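PDB 5Z6P: B-agarase from Agarivorans gilvus, which probably hydrolyses the beta-glycosidic linkages of agarose, as a beta-agarase of glycoside hydrolase family 50. Local coordinates for residues A[300-305]-A[430-435]; A[447-452]-A[496-501]. One frame throughout, in Å; residues are numbered along the deposited sequence.

Contact 1. Residues A[300-305]-A[430-435]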
ATOM      1  N   TYR A 300       8.330  23.601  -8.404  1.00 18.98           N
ATOM      2  CA  TYR A 300       8.540  22.584  -7.390  1.00 17.33           C
ATOM      3  C   TYR A 300       7.924  21.247  -7.792  1.00 14.23           C
ATOM      4  O   TYR A 300       6.843  21.173  -8.360  1.00 18.93           O
ATOM      5  CB  TYR A 300       7.986  23.081  -6.046  1.00 14.97           C
ATOM      6  CG  TYR A 300       8.172  22.152  -4.852  1.00 16.20           C
ATOM      7  CD1 TYR A 300       9.325  22.203  -4.079  1.00 13.45           C
ATOM      8  CD2 TYR A 300       7.174  21.251  -4.483  1.00 13.46           C
ATOM      9  CE1 TYR A 300       9.495  21.368  -2.982  1.00 17.23           C
ATOM     10  CE2 TYR A 300       7.332  20.413  -3.379  1.00 15.42           C
ATOM     11  CZ  TYR A 300       8.499  20.480  -2.631  1.00 13.85           C
ATOM     12  OH  TYR A 300       8.663  19.673  -1.545  1.00 15.47           O
ATOM     13  N   PHE A 301       8.665  20.189  -7.511  1.00 16.28           N
ATOM     14  CA  PHE A 301       8.212  18.839  -7.710  1.00 14.95           C
ATOM     15  C   PHE A 301       8.537  18.087  -6.404  1.00 17.60           C
ATOM     16  O   PHE A 301       9.650  18.175  -5.887  1.00 15.32           O
ATOM     17  CB  PHE A 301       8.885  18.219  -8.930  1.00 11.68           C
ATOM     18  CG  PHE A 301       8.319  16.878  -9.336  1.00 14.66           C
ATOM     19  CD1 PHE A 301       7.242  16.796 -10.211  1.00 15.52           C
ATOM     20  CD2 PHE A 301       8.888  15.696  -8.863  1.00 17.17           C
ATOM     21  CE1 PHE A 301       6.729  15.571 -10.599  1.00 14.65           C
ATOM     22  CE2 PHE A 301       8.385  14.462  -9.237  1.00 16.54           C
ATOM     23  CZ  PHE A 301       7.310  14.392 -10.110  1.00 17.80           C
ATOM     24  N   ALA A 302       7.555  17.382  -5.853  1.00 15.87           N
ATOM     25  CA  ALA A 302       7.689  16.823  -4.495  1.00 18.04           C
ATOM     26  C   ALA A 302       8.171  15.379  -4.475  1.00 14.72           C
ATOM     27  O   ALA A 302       7.459  14.486  -4.900  1.00 17.04           O
ATOM     28  CB  ALA A 302       6.357  16.926  -3.745  1.00 14.67           C
ATOM     29  N   THR A 303       9.377  15.146  -3.962  1.00 12.19           N
ATOM     30  CA  THR A 303       9.852  13.775  -3.775  1.00 12.96           C
ATOM     31  C   THR A 303      10.277  13.586  -2.324  1.00 13.54           C
ATOM     32  O   THR A 303      10.889  14.471  -1.728  1.00 18.48           O
ATOM     33  CB  THR A 303      11.035  13.414  -4.722  1.00 16.84           C
ATOM     34  OG1 THR A 303      12.110  14.348  -4.537  1.00 16.06           O
ATOM     35  CG2 THR A 303      10.580  13.443  -6.188  1.00 18.57           C
ATOM     36  N   GLY A 304       9.940  12.434  -1.758  1.00 14.72           N
ATOM     37  CA  GLY A 304      10.220  12.176  -0.355  1.00 16.05           C
ATOM     38  C   GLY A 304       9.612  10.883   0.141  1.00 14.49           C
ATOM     39  O   GLY A 304       8.992  10.161  -0.629  1.00 16.35           O
ATOM     40  N   LEU A 305       9.779  10.615   1.432  1.00 12.14           N
ATOM     41  CA  LEU A 305       9.373   9.350   2.033  1.00 13.80           C
ATOM     42  C   LEU A 305       8.274   9.539   3.078  1.00 13.12           C
ATOM     43  O   LEU A 305       8.204  10.563   3.741  1.00 12.02           O
ATOM     44  CB  LEU A 305      10.572   8.663   2.692  1.00 13.70           C
ATOM     45  CG  LEU A 305      11.894   8.657   1.908  1.00 12.83           C
ATOM     46  CD1 LEU A 305      13.004   7.998   2.731  1.00 12.67           C
ATOM     47  CD2 LEU A 305      11.732   7.959   0.571  1.00 15.19           C
ATOM     48  N   PHE A 430      15.879  14.571  -1.950  1.00 18.93           N
ATOM     49  CA  PHE A 430      14.434  14.658  -1.786  1.00 17.33           C
ATOM     50  C   PHE A 430      14.066  16.082  -1.468  1.00 18.07           C
ATOM     51  O   PHE A 430      14.807  16.760  -0.776  1.00 18.58           O
ATOM     52  CB  PHE A 430      13.927  13.725  -0.687  1.00 16.85           C
ATOM     53  CG  PHE A 430      13.894  12.289  -1.086  1.00 16.64           C
ATOM     54  CD1 PHE A 430      13.114  11.869  -2.155  1.00 14.42           C
ATOM     55  CD2 PHE A 430      14.652  11.348  -0.399  1.00 16.70           C
ATOM     56  CE1 PHE A 430      13.082  10.544  -2.515  1.00 13.62           C
ATOM     57  CE2 PHE A 430      14.619  10.019  -0.760  1.00 16.05           C
ATOM     58  CZ  PHE A 430      13.846   9.616  -1.823  1.00 13.48           C
ATOM     59  N   THR A 431      12.934  16.537  -1.998  1.00 19.08           N
ATOM     60  CA  THR A 431      12.502  17.911  -1.801  1.00 16.42           C
ATOM     61  C   THR A 431      11.497  18.079  -0.671  1.00 19.27           C
ATOM     62  O   THR A 431      11.009  19.192  -0.425  1.00 16.96           O
ATOM     63  CB  THR A 431      11.873  18.482  -3.091  1.00 20.01           C
ATOM     64  OG1 THR A 431      10.926  17.548  -3.616  1.00 18.13           O
ATOM     65  CG2 THR A 431      12.970  18.748  -4.140  1.00 17.13           C
ATOM     66  N   CYS A 432      11.176  16.976   0.001  1.00 16.02           N
ATOM     67  CA  CYS A 432      10.278  17.036   1.147  1.00 17.76           C
ATOM     68  C   CYS A 432      10.392  15.848   2.067  1.00 15.48           C
ATOM     69  O   CYS A 432      11.001  14.840   1.741  1.00 15.76           O
ATOM     70  CB  CYS A 432       8.812  17.131   0.703  1.00 16.68           C
ATOM     71  SG  CYS A 432       8.146  15.564   0.095  1.00 17.50           S
ATOM     72  N   LEU A 433       9.758  16.013   3.220  1.00 18.22           N
ATOM     73  CA  LEU A 433       9.371  14.947   4.111  1.00 13.76           C
ATOM     74  C   LEU A 433       7.907  14.643   3.796  1.00 16.41           C
ATOM     75  O   LEU A 433       7.091  15.566   3.705  1.00 15.75           O
ATOM     76  CB  LEU A 433       9.541  15.370   5.575  1.00 15.26           C
ATOM     77  CG  LEU A 433      10.911  15.948   5.970  1.00 14.67           C
ATOM     78  CD1 LEU A 433      10.908  16.454   7.409  1.00 13.46           C
ATOM     79  CD2 LEU A 433      11.978  14.910   5.778  1.00 16.17           C
ATOM     80  N   GLY A 434       7.584  13.362   3.629  1.00 12.70           N
ATOM     81  CA  GLY A 434       6.281  12.939   3.169  1.00 14.00           C
ATOM     82  C   GLY A 434       5.203  12.845   4.232  1.00 15.18           C
ATOM     83  O   GLY A 434       5.283  13.498   5.258  1.00 13.96           O
ATOM     84  N   ASN A 435       4.185  12.033   3.977  1.00 14.32           N
ATOM     85  CA  ASN A 435       3.073  11.957   4.908  1.00 12.96           C
ATOM     86  C   ASN A 435       3.449  11.225   6.173  1.00 15.52           C
ATOM     87  O   ASN A 435       4.319  10.358   6.153  1.00 15.41           O
ATOM     88  CB  ASN A 435       1.865  11.287   4.286  1.00 13.89           C
ATOM     89  CG  ASN A 435       0.583  11.704   4.965  1.00 13.69           C
ATOM     90  OD1 ASN A 435       0.529  12.771   5.573  1.00 16.84           O
ATOM     91  ND2 ASN A 435      -0.439  10.878   4.878  1.00 12.00           N
TER
HETATM   92  O   HOH W   1      11.515  12.393   2.877  1.00 16.64           O
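Thr431 pushes its hydroxyl into the edge of strand 299-305 and pairs with it much as a neighbouring backbone would. With chi1 at 48°, OG1 sits between the residue's own backbone N and carbonyl carbon. From there it donates to Phe301 O at 2.7 Å, in the carbonyl plane and on a lone pair, while Thr303 N donates back to OG1 at 2.9 Å with an N-H...O angle of 166°. Just before Phe301, Tyr300 sets CG anti to its backbone N and runs past Thr431 in the opposite direction. Its OH reaches Thr431 O at 2.6 Å, coming from well above the carbonyl plane (64° out of it). Thr303 O accepts weak bonds from the amides of Thr431 and Cys432, the latter 3.1 Å from N to O, and Thr303 OG1, which takes a weak bond from Thr431 N, has its stronger partner in Asn755 OD1 of helix 745-762. Beside these hydrogen bonds, the Phe430 ring has Thr303 CB at its edge and Gly304 C over one face, offset toward the rim. Leu305 crosses that ring at about a right angle, bringing CD2 to 3.6 Å from Phe430 CZ. Toward Leu305 the fit is looser, although still buried. Here the two backbones are bridged by a water, which accepts from Leu305 N at 2.9 Å and donates to Cys432 O at 2.7 Å. Direct pairing resumes where Gly434 N meets Leu305 O at 2.9 Å. In the (beta/alpha)8 barrel expected for this family, the contact joins the first strand to segment 430-435, which occupies the second position. The Thr431 hydroxyl and the water thus probably stand in for direct amide-carbonyl bonds, with Tyr300 OH adding a side-chain bond to Thr431 O.

Contact 2. Residues A[447-452]-A[496-501]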
ATOM      1  N   ILE A 447      13.911  21.709   5.128  1.00 22.06           N
ATOM      2  CA  ILE A 447      13.242  20.907   4.110  1.00 20.48           C
ATOM      3  C   ILE A 447      11.718  20.970   4.268  1.00 17.33           C
ATOM      4  O   ILE A 447      11.218  20.860   5.376  1.00 19.91           O
ATOM      5  CB  ILE A 447      13.726  19.429   4.169  1.00 19.30           C
ATOM      6  CG1 ILE A 447      13.092  18.608   3.048  1.00 18.88           C
ATOM      7  CG2 ILE A 447      13.471  18.814   5.556  1.00 18.07           C
ATOM      8  CD1 ILE A 447      13.814  17.302   2.752  1.00 17.13           C
ATOM      9  N   PRO A 448      10.981  21.183   3.156  1.00 18.45           N
ATOM     10  CA  PRO A 448       9.514  21.221   3.219  1.00 17.08           C
ATOM     11  C   PRO A 448       8.930  19.888   3.694  1.00 19.49           C
ATOM     12  O   PRO A 448       9.586  18.852   3.590  1.00 17.00           O
ATOM     13  CB  PRO A 448       9.101  21.506   1.785  1.00 16.53           C
ATOM     14  CG  PRO A 448      10.322  22.156   1.153  1.00 18.53           C
ATOM     15  CD  PRO A 448      11.482  21.492   1.806  1.00 17.67           C
ATOM     16  N   PHE A 449       7.714  19.919   4.217  1.00 17.61           N
ATOM     17  CA  PHE A 449       7.074  18.708   4.704  1.00 18.08           C
ATOM     18  C   PHE A 449       5.579  18.708   4.346  1.00 17.71           C
ATOM     19  O   PHE A 449       5.025  19.745   4.008  1.00 17.33           O
ATOM     20  CB  PHE A 449       7.260  18.580   6.215  1.00 15.61           C
ATOM     21  CG  PHE A 449       6.558  19.652   6.994  1.00 18.48           C
ATOM     22  CD1 PHE A 449       7.170  20.867   7.239  1.00 17.87           C
ATOM     23  CD2 PHE A 449       5.277  19.450   7.477  1.00 15.31           C
ATOM     24  CE1 PHE A 449       6.511  21.860   7.941  1.00 15.18           C
ATOM     25  CE2 PHE A 449       4.621  20.439   8.160  1.00 13.56           C
ATOM     26  CZ  PHE A 449       5.233  21.645   8.389  1.00 13.56           C
ATOM     27  N   PHE A 450       4.953  17.540   4.414  1.00 15.18           N
ATOM     28  CA  PHE A 450       3.521  17.421   4.209  1.00 15.17           C
ATOM     29  C   PHE A 450       2.851  17.123   5.560  1.00 16.29           C
ATOM     30  O   PHE A 450       3.359  16.337   6.337  1.00 17.02           O
ATOM     31  CB  PHE A 450       3.214  16.333   3.183  1.00 12.46           C
ATOM     32  CG  PHE A 450       3.524  16.730   1.751  1.00 16.56           C
ATOM     33  CD1 PHE A 450       4.833  16.868   1.301  1.00 15.24           C
ATOM     34  CD2 PHE A 450       2.496  16.954   0.852  1.00 13.43           C
ATOM     35  CE1 PHE A 450       5.092  17.234  -0.020  1.00 15.45           C
ATOM     36  CE2 PHE A 450       2.750  17.318  -0.474  1.00 14.15           C
ATOM     37  CZ  PHE A 450       4.047  17.454  -0.911  1.00 11.04           C
ATOM     38  N   ALA A 451       1.733  17.782   5.844  1.00 17.20           N
ATOM     39  CA  ALA A 451       1.006  17.580   7.101  1.00 16.48           C
ATOM     40  C   ALA A 451      -0.191  16.650   6.875  1.00 14.70           C
ATOM     41  O   ALA A 451      -0.631  16.465   5.741  1.00 14.83           O
ATOM     42  CB  ALA A 451       0.535  18.914   7.674  1.00 13.57           C
ATOM     43  N   ASN A 452      -0.698  16.065   7.953  1.00 16.21           N
ATOM     44  CA  ASN A 452      -1.813  15.130   7.876  1.00 16.34           C
ATOM     45  C   ASN A 452      -2.715  15.230   9.100  1.00 17.68           C
ATOM     46  O   ASN A 452      -2.259  15.568  10.191  1.00 17.49           O
ATOM     47  CB  ASN A 452      -1.309  13.708   7.757  1.00 16.38           C
ATOM     48  CG  ASN A 452      -0.810  13.167   9.082  1.00 17.18           C
ATOM     49  OD1 ASN A 452       0.341  13.385   9.454  1.00 18.17           O
ATOM     50  ND2 ASN A 452      -1.685  12.494   9.814  1.00 13.69           N
ATOM     51  N   LYS A 496       1.749  25.559  12.793  1.00 23.38           N
ATOM     52  CA  LYS A 496       1.863  26.971  13.144  1.00 20.62           C
ATOM     53  C   LYS A 496       1.975  27.886  11.916  1.00 24.42           C
ATOM     54  O   LYS A 496       2.834  28.764  11.876  1.00 27.46           O
ATOM     55  CB  LYS A 496       3.070  27.169  14.066  1.00 22.30           C
ATOM     56  CG  LYS A 496       2.958  26.375  15.365  1.00 28.68           C
ATOM     57  CD  LYS A 496       4.156  26.558  16.290  1.00 38.14           C
ATOM     58  CE  LYS A 496       4.001  25.741  17.583  1.00 35.63           C
ATOM     59  NZ  LYS A 496       3.858  24.277  17.303  1.00 36.38           N
ATOM     60  N   ASP A 497       1.133  27.637  10.914  1.00 20.86           N
ATOM     61  CA  ASP A 497       1.059  28.442   9.691  1.00 18.37           C
ATOM     62  C   ASP A 497       2.348  28.524   8.835  1.00 22.26           C
ATOM     63  O   ASP A 497       2.443  29.392   7.962  1.00 20.64           O
ATOM     64  CB  ASP A 497       0.612  29.875  10.045  1.00 25.10           C
ATOM     65  CG  ASP A 497      -0.804  29.931  10.631  1.00 27.50           C
ATOM     66  OD1 ASP A 497      -1.253  28.936  11.216  1.00 29.95           O
ATOM     67  OD2 ASP A 497      -1.474  30.972  10.503  1.00 40.68           O
ATOM     68  N   THR A 498       3.318  27.630   9.052  1.00 21.22           N
ATOM     69  CA  THR A 498       4.615  27.755   8.369  1.00 20.05           C
ATOM     70  C   THR A 498       4.529  27.522   6.854  1.00 24.03           C
ATOM     71  O   THR A 498       3.867  26.609   6.387  1.00 19.92           O
ATOM     72  CB  THR A 498       5.697  26.789   8.968  1.00 21.03           C
ATOM     73  OG1 THR A 498       6.969  27.073   8.369  1.00 22.36           O
ATOM     74  CG2 THR A 498       5.361  25.327   8.732  1.00 16.97           C
ATOM     75  N   PRO A 499       5.223  28.360   6.072  1.00 22.48           N
ATOM     76  CA  PRO A 499       5.269  28.173   4.620  1.00 19.12           C
ATOM     77  C   PRO A 499       6.020  26.905   4.215  1.00 19.36           C
ATOM     78  O   PRO A 499       5.894  26.481   3.076  1.00 17.79           O
ATOM     79  CB  PRO A 499       6.001  29.421   4.126  1.00 18.64           C
ATOM     80  CG  PRO A 499       6.821  29.826   5.292  1.00 24.00           C
ATOM     81  CD  PRO A 499       5.984  29.543   6.497  1.00 19.73           C
ATOM     82  N   TRP A 500       6.770  26.313   5.138  1.00 19.03           N
ATOM     83  CA  TRP A 500       7.472  25.055   4.880  1.00 20.51           C
ATOM     84  C   TRP A 500       6.522  23.861   4.737  1.00 19.24           C
ATOM     85  O   TRP A 500       6.931  22.789   4.297  1.00 18.65           O
ATOM     86  CB  TRP A 500       8.478  24.755   6.002  1.00 22.41           C
ATOM     87  CG  TRP A 500       9.714  25.617   5.985  1.00 20.91           C
ATOM     88  CD1 TRP A 500       9.934  26.746   6.714  1.00 22.75           C
ATOM     89  CD2 TRP A 500      10.895  25.405   5.210  1.00 17.70           C
ATOM     90  NE1 TRP A 500      11.180  27.253   6.441  1.00 25.11           N
ATOM     91  CE2 TRP A 500      11.792  26.446   5.521  1.00 22.68           C
ATOM     92  CE3 TRP A 500      11.284  24.440   4.282  1.00 19.20           C
ATOM     93  CZ2 TRP A 500      13.059  26.545   4.934  1.00 21.39           C
ATOM     94  CZ3 TRP A 500      12.541  24.542   3.698  1.00 18.91           C
ATOM     95  CH2 TRP A 500      13.414  25.585   4.033  1.00 18.25           C
ATOM     96  N   CYS A 501       5.262  24.033   5.133  1.00 20.61           N
ATOM     97  CA  CYS A 501       4.274  22.975   4.941  1.00 17.73           C
ATOM     98  C   CYS A 501       3.730  23.020   3.534  1.00 17.27           C
ATOM     99  O   CYS A 501       3.022  23.949   3.188  1.00 19.58           O
ATOM    100  CB  CYS A 501       3.107  23.091   5.930  1.00 15.72           C
ATOM    101  SG  CYS A 501       1.876  21.782   5.670  1.00 16.98           S
TER
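Phe449 holds CG between its backbone N and carbonyl carbon (chi1 66°), which turns the ring across toward Cys501, and Cys501 extends SG anti to its own N (chi1 179°), carrying the sulfur along the same face. The two residues form a parallel beta bridge between strands 449-453 and 501-506, which are linked through helix 478-495 in a beta-alpha-beta crossover of the (beta/alpha)8 barrel. Cys501 CA stands over the Phe449 ring, 4.0 Å from its centroid, as a CH-pi contact offset toward the rim. Next to it Cys501 CB is 3.6 Å from Phe449 CZ. The thiol lies oblique to the ring in a sulfur-aromatic contact and continues to Ala451 CB, at 3.7 Å from SG. Thr498 meets the Phe449 ring at its edge, where CG2 comes within 3.7 Å of CZ. Ile495, on the crossover helix, also touches Phe449, Ala451 and Cys501, so this apolar face is the one the helix covers. Within these segments one hydrogen bond joins the two backbones, Phe449 N to Trp500 O (3.0 Å, 159°); Phe449 and Ala451 pair further along strand 501-506. Ahead of it, the chain bends through a type I turn from Thr498 to Cys501, closed by Cys501 N on Thr498 O. Thr498 OG1 takes a weak bond from Trp500 N, which helps hold the turn that presents Trp500 O to the strand. The edge of the indole meets the start of segment 447-452 at Pro448, and Phe266 also meets the indole. The six-membered part of the indole does the touching: Pro448 CD packs against Trp500 CZ3 at 3.7 Å.

Overall arrangement
Both contacts are buried and join neighbouring positions in the barrel wall: contact 1 the first to the second, contact 2 the third to the fourth. The gap between them is bridged by Leu433, whose N and O probably hydrogen-bond to Pro448 O and Phe450 N, so segments 430-435 and 447-452 run on as one wall with the contact centres about 11 Å apart. Contact 1, nearer the middle of the chain, is the more polar, though Phe430 adds an apolar patch. Contact 2, farther out, begins beside the partly exposed turn at Thr498 and Pro499 and relies mainly on aromatic and aliphatic packing. Helix 745-762 flanks the first; helix 478-495 flanks the second.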